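Local coordinates for carbohydrate binding module family 33 and 10 domain protein (Teredinibacter turnerae, PDB 6RW7) that is a copper-dependent lytic polysaccharide monooxygenase of family AA10, the catalytic part of a longer protein that probably acts on cellulose, at residues A[10-22]-A[41-53]. Residues are numbered along the deposited sequence; the frame is centred on the assembly and turned at random.
Sequences RQQHCGAEQKPDN and QNSHWYNFMSVVA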
loop_
_atom_site.group_PDB
_atom_site.type_symbol
_atom_site.label_atom_id
_atom_site.label_comp_id
_atom_site.label_asym_id
_atom_site.label_seq_id
_atom_site.Cartn_x
_atom_site.Cartn_y
_atom_site.Cartn_z
ATOM N N ARG A 10 -5.186 -3.103 0.055
ATOM C CA ARG A 10 -6.588 -2.642 0.156
ATOM C C ARG A 10 -7.130 -2.372 -1.250
ATOM O O ARG A 10 -8.330 -2.609 -1.472
ATOM C CB ARG A 10 -6.685 -1.403 1.039
ATOM C CG ARG A 10 -6.380 -1.707 2.496
ATOM C CD ARG A 10 -6.530 -0.536 3.428
ATOM N NE ARG A 10 -6.281 -0.990 4.796
ATOM C CZ ARG A 10 -6.447 -0.252 5.886
ATOM N NH1 ARG A 10 -6.838 1.019 5.808
ATOM N NH2 ARG A 10 -6.241 -0.823 7.069
ATOM N N GLN A 11 -6.302 -1.814 -2.129
ATOM C CA GLN A 11 -6.726 -1.467 -3.508
ATOM C C GLN A 11 -6.931 -2.722 -4.359
ATOM O O GLN A 11 -7.778 -2.700 -5.267
ATOM C CB GLN A 11 -5.652 -0.601 -4.151
ATOM C CG GLN A 11 -5.489 0.730 -3.454
ATOM C CD GLN A 11 -4.076 0.953 -3.010
ATOM O OE1 GLN A 11 -3.598 0.241 -2.124
ATOM N NE2 GLN A 11 -3.432 1.973 -3.573
ATOM N N GLN A 12 -6.188 -3.783 -4.093
ATOM C CA GLN A 12 -6.350 -5.063 -4.814
ATOM C C GLN A 12 -7.701 -5.670 -4.426
ATOM O O GLN A 12 -8.462 -6.085 -5.302
ATOM C CB GLN A 12 -5.188 -6.010 -4.500
ATOM C CG GLN A 12 -5.375 -7.383 -5.125
ATOM C CD GLN A 12 -5.369 -7.358 -6.635
ATOM O OE1 GLN A 12 -4.567 -6.654 -7.244
ATOM N NE2 GLN A 12 -6.196 -8.184 -7.278
ATOM N N HIS A 13 -7.972 -5.773 -3.140
ATOM C CA HIS A 13 -9.248 -6.357 -2.670
ATOM C C HIS A 13 -10.426 -5.484 -3.104
ATOM O O HIS A 13 -11.413 -6.038 -3.600
ATOM C CB HIS A 13 -9.310 -6.447 -1.147
ATOM C CG HIS A 13 -8.373 -7.410 -0.504
ATOM N ND1 HIS A 13 -8.465 -8.763 -0.683
ATOM C CD2 HIS A 13 -7.378 -7.201 0.378
ATOM C CE1 HIS A 13 -7.560 -9.362 0.079
ATOM N NE2 HIS A 13 -6.866 -8.417 0.732
ATOM N N CYS A 14 -10.351 -4.187 -2.798
ATOM C CA CYS A 14 -11.480 -3.235 -2.888
ATOM C C CYS A 14 -11.075 -2.178 -3.905
ATOM O O CYS A 14 -10.408 -1.231 -3.523
ATOM C CB CYS A 14 -11.849 -2.648 -1.524
ATOM S SG CYS A 14 -11.904 -3.856 -0.162
ATOM N N GLY A 15 -11.420 -2.419 -5.166
ATOM C CA GLY A 15 -10.821 -1.695 -6.299
ATOM C C GLY A 15 -10.604 -2.648 -7.444
ATOM O O GLY A 15 -11.514 -2.820 -8.284
ATOM N N ALA A 16 -9.463 -3.322 -7.471
ATOM C CA ALA A 16 -9.141 -4.208 -8.606
ATOM C C ALA A 16 -10.157 -5.353 -8.653
ATOM O O ALA A 16 -10.649 -5.678 -9.742
ATOM C CB ALA A 16 -7.720 -4.695 -8.512
ATOM N N GLU A 17 -10.441 -5.964 -7.512
ATOM C CA GLU A 17 -11.330 -7.141 -7.449
ATOM C C GLU A 17 -12.769 -6.687 -7.202
ATOM O O GLU A 17 -13.571 -6.764 -8.120
ATOM C CB GLU A 17 -10.852 -8.112 -6.382
ATOM C CG GLU A 17 -9.546 -8.769 -6.735
ATOM C CD GLU A 17 -9.033 -9.739 -5.687
ATOM O OE1 GLU A 17 -9.887 -10.265 -4.884
ATOM O OE2 GLU A 17 -7.798 -9.973 -5.664
ATOM N N GLN A 18 -13.098 -6.219 -6.012
ATOM C CA GLN A 18 -14.501 -5.915 -5.655
ATOM C C GLN A 18 -14.779 -4.442 -5.933
ATOM O O GLN A 18 -13.965 -3.576 -5.553
ATOM C CB GLN A 18 -14.782 -6.259 -4.196
ATOM C CG GLN A 18 -14.550 -7.723 -3.860
ATOM C CD GLN A 18 -15.535 -8.573 -4.629
ATOM O OE1 GLN A 18 -16.709 -8.209 -4.791
ATOM N NE2 GLN A 18 -15.060 -9.688 -5.156
ATOM N N LYS A 19 -15.917 -4.180 -6.577
ATOM C CA LYS A 19 -16.434 -2.819 -6.824
ATOM C C LYS A 19 -17.746 -2.658 -6.071
ATOM O O LYS A 19 -18.549 -3.594 -5.994
ATOM C CB LYS A 19 -16.741 -2.563 -8.298
ATOM C CG LYS A 19 -15.650 -2.896 -9.297
ATOM C CD LYS A 19 -14.509 -1.955 -9.189
ATOM C CE LYS A 19 -13.599 -2.037 -10.391
ATOM N NZ LYS A 19 -12.919 -3.345 -10.437
ATOM N N PRO A 20 -17.986 -1.483 -5.476
ATOM C CA PRO A 20 -19.112 -1.338 -4.559
ATOM C C PRO A 20 -20.483 -1.393 -5.241
ATOM O O PRO A 20 -21.478 -1.707 -4.571
ATOM C CB PRO A 20 -18.871 0.032 -3.914
ATOM C CG PRO A 20 -18.031 0.776 -4.935
ATOM C CD PRO A 20 -17.139 -0.278 -5.547
ATOM N N ASP A 21 -20.538 -1.122 -6.538
ATOM C CA ASP A 21 -21.832 -1.130 -7.264
ATOM C C ASP A 21 -22.162 -2.555 -7.744
ATOM O O ASP A 21 -23.278 -2.750 -8.254
ATOM C CB ASP A 21 -21.864 -0.034 -8.336
ATOM C CG ASP A 21 -20.600 0.166 -9.167
ATOM O OD1 ASP A 21 -19.503 -0.272 -8.743
ATOM O OD2 ASP A 21 -20.722 0.801 -10.227
ATOM N N ASN A 22 -21.286 -3.537 -7.555
ATOM C CA ASN A 22 -21.563 -4.915 -8.050
ATOM C C ASN A 22 -20.610 -5.921 -7.413
ATOM O O ASN A 22 -19.948 -6.702 -8.094
ATOM C CB ASN A 22 -21.518 -4.995 -9.578
ATOM C CG ASN A 22 -20.124 -4.880 -10.152
ATOM O OD1 ASN A 22 -19.231 -4.293 -9.541
ATOM N ND2 ASN A 22 -19.927 -5.477 -11.318
ATOM N N GLN A 41 -18.015 8.469 -2.125
ATOM C CA GLN A 41 -18.793 8.089 -3.325
ATOM C C GLN A 41 -18.337 6.699 -3.767
ATOM O O GLN A 41 -17.121 6.439 -3.838
ATOM C CB GLN A 41 -18.613 9.110 -4.453
ATOM C CG GLN A 41 -19.063 10.535 -4.122
ATOM C CD GLN A 41 -20.434 10.627 -3.502
ATOM O OE1 GLN A 41 -20.589 11.041 -2.351
ATOM N NE2 GLN A 41 -21.444 10.224 -4.250
ATOM N N ASN A 42 -19.266 5.849 -4.168
ATOM C CA ASN A 42 -18.937 4.525 -4.732
ATOM C C ASN A 42 -17.940 4.665 -5.885
ATOM O O ASN A 42 -17.089 3.775 -6.049
ATOM C CB ASN A 42 -20.194 3.816 -5.206
ATOM C CG ASN A 42 -20.936 3.054 -4.126
ATOM O OD1 ASN A 42 -20.466 2.904 -3.006
ATOM N ND2 ASN A 42 -22.052 2.451 -4.510
ATOM N N SER A 43 -18.091 5.684 -6.720
ATOM C CA SER A 43 -17.264 5.803 -7.940
ATOM C C SER A 43 -15.792 5.979 -7.556
ATOM O O SER A 43 -14.919 5.665 -8.375
ATOM C CB SER A 43 -17.748 6.914 -8.813
ATOM O OG SER A 43 -17.573 8.149 -8.148
ATOM N N HIS A 44 -15.511 6.455 -6.351
ATOM C CA HIS A 44 -14.110 6.728 -5.947
ATOM C C HIS A 44 -13.249 5.454 -5.995
ATOM O O HIS A 44 -12.001 5.559 -6.215
ATOM C CB HIS A 44 -14.072 7.363 -4.562
ATOM C CG HIS A 44 -14.625 8.740 -4.547
ATOM N ND1 HIS A 44 -14.822 9.436 -3.382
ATOM C CD2 HIS A 44 -14.995 9.554 -5.556
ATOM C CE1 HIS A 44 -15.282 10.641 -3.679
ATOM N NE2 HIS A 44 -15.381 10.745 -5.000
ATOM N N TRP A 45 -13.850 4.285 -5.752
ATOM C CA TRP A 45 -13.103 3.000 -5.674
ATOM C C TRP A 45 -12.589 2.605 -7.059
ATOM O O TRP A 45 -11.676 1.780 -7.160
ATOM C CB TRP A 45 -13.961 1.899 -5.059
ATOM C CG TRP A 45 -14.457 2.198 -3.687
ATOM C CD1 TRP A 45 -15.631 2.801 -3.355
ATOM C CD2 TRP A 45 -13.811 1.853 -2.444
ATOM N NE1 TRP A 45 -15.737 2.914 -1.996
ATOM C CE2 TRP A 45 -14.648 2.321 -1.411
ATOM C CE3 TRP A 45 -12.615 1.219 -2.095
ATOM C CZ2 TRP A 45 -14.346 2.151 -0.068
ATOM C CZ3 TRP A 45 -12.328 1.020 -0.765
ATOM C CH2 TRP A 45 -13.157 1.525 0.239
ATOM N N TYR A 46 -13.129 3.195 -8.119
ATOM C CA TYR A 46 -12.617 2.966 -9.490
ATOM C C TYR A 46 -11.230 3.594 -9.650
ATOM O O TYR A 46 -10.506 3.208 -10.567
ATOM C CB TYR A 46 -13.632 3.425 -10.538
ATOM C CG TYR A 46 -14.798 2.476 -10.620
ATOM C CD1 TYR A 46 -15.787 2.451 -9.643
ATOM C CD2 TYR A 46 -14.848 1.510 -11.605
ATOM C CE1 TYR A 46 -16.829 1.531 -9.686
ATOM C CE2 TYR A 46 -15.894 0.608 -11.680
ATOM C CZ TYR A 46 -16.885 0.608 -10.715
ATOM O OH TYR A 46 -17.916 -0.299 -10.789
ATOM N N ASN A 47 -10.856 4.533 -8.783
ATOM C CA ASN A 47 -9.516 5.180 -8.793
ATOM C C ASN A 47 -8.565 4.478 -7.821
ATOM O O ASN A 47 -7.702 5.130 -7.231
ATOM C CB ASN A 47 -9.631 6.683 -8.494
ATOM C CG ASN A 47 -9.402 7.523 -9.724
ATOM O OD1 ASN A 47 -10.110 8.518 -9.942
ATOM N ND2 ASN A 47 -8.439 7.136 -10.518
ATOM N N PHE A 48 -8.668 3.156 -7.735
ATOM C CA PHE A 48 -7.857 2.366 -6.789
ATOM C C PHE A 48 -6.376 2.455 -7.162
ATOM O O PHE A 48 -5.501 2.182 -6.329
ATOM C CB PHE A 48 -8.300 0.910 -6.782
ATOM C CG PHE A 48 -8.268 0.177 -8.090
ATOM C CD1 PHE A 48 -7.137 -0.504 -8.494
ATOM C CD2 PHE A 48 -9.384 0.120 -8.903
ATOM C CE1 PHE A 48 -7.128 -1.242 -9.670
ATOM C CE2 PHE A 48 -9.374 -0.618 -10.074
ATOM C CZ PHE A 48 -8.245 -1.283 -10.464
ATOM N N MET A 49 -6.060 2.839 -8.396
ATOM C CA MET A 49 -4.658 2.947 -8.883
ATOM C C MET A 49 -4.096 4.357 -8.663
ATOM O O MET A 49 -2.988 4.638 -9.143
ATOM C CB MET A 49 -4.568 2.572 -10.361
ATOM C CG MET A 49 -5.199 3.533 -11.324
ATOM S SD MET A 49 -7.013 3.668 -11.292
ATOM C CE MET A 49 -7.483 2.039 -11.881
ATOM N N SER A 50 -4.840 5.228 -7.991
ATOM C CA SER A 50 -4.544 6.681 -8.010
ATOM C C SER A 50 -4.388 7.247 -6.606
ATOM O O SER A 50 -4.818 8.383 -6.401
ATOM C CB SER A 50 -5.610 7.404 -8.773
ATOM O OG SER A 50 -5.805 6.796 -10.041
ATOM N N VAL A 51 -3.793 6.498 -5.678
ATOM C CA VAL A 51 -3.451 7.091 -4.359
ATOM C C VAL A 51 -2.080 7.737 -4.552
ATOM O O VAL A 51 -1.079 7.002 -4.607
ATOM C CB VAL A 51 -3.467 6.080 -3.203
ATOM C CG1 VAL A 51 -3.301 6.837 -1.906
ATOM C CG2 VAL A 51 -4.749 5.257 -3.168
ATOM N N VAL A 52 -2.047 9.059 -4.737
ATOM C CA VAL A 52 -0.902 9.736 -5.402
ATOM C C VAL A 52 -0.559 11.073 -4.753
ATOM O O VAL A 52 -1.466 11.789 -4.272
ATOM C CB VAL A 52 -1.162 9.899 -6.918
ATOM C CG1 VAL A 52 -2.326 10.830 -7.211
ATOM C CG2 VAL A 52 0.086 10.319 -7.682
ATOM N N ALA A 53 0.734 11.378 -4.791
ATOM C CA ALA A 53 1.272 12.695 -4.421
ATOM C C ALA A 53 2.472 12.995 -5.304
ATOM O O ALA A 53 2.896 12.125 -6.080
ATOM C CB ALA A 53 1.636 12.703 -2.955
HETATM O O HOH W 1 -2.694 3.827 -5.747
#
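The ring of Phe48 lies flat against the backbone of Gly15 and Ala16: Gly15 C sits 3.3 Å above its plane toward the rim, and Ala16 N is over its centre on the same face. Met49 CE lies toward the rim of the opposite face. With CG between backbone N and carbonyl carbon (chi1 57°), the ring is turned under the helix end. Gly15 is required here, since a CB would be jammed against the carbonyl O of Cys14 and would also collide with Phe48 CB. Were Phe48 cut back to an alanine, the Gly15-Ala16 peptide would probably lose the face it rests on and a gap would open beside Met49 CE.

Lys19 crosses Tyr46 at about a right angle, its CD 4.0 Å from the ring centroid in a CH-pi contact, while Lys19 NZ donates a hydrogen bond to Gly15 O (2.6 Å). In the conformer modelled, Tyr46 OH donates to Asp21 OD1 (2.6 Å) at the ring edge. Pro20 CG meets Trp45 CD1 at 3.5 Å; Cys14, disulfide-bonded to Cys28, touches Trp45 CZ3 through CB.

Gln11 OE1 is bonded with Ser197 OG and NE2 with Phe196 O, both in strand 193-202. A water accepts from Val51 N and, weakly, Gln11 NE2, with a weak bond to Phe48 O.

Helix 10-17 and its following turn thus meet the 3-10 segment 42-46 and the turn 47-50 leading to strand 52-54. Ring-on-peptide and CH-pi packing hold the middle, whereas the direct Gln11 NE2-Phe48 O bond is weak (3.5 Å, 140°), so the fit there depends on shape more than on hydrogen bonding.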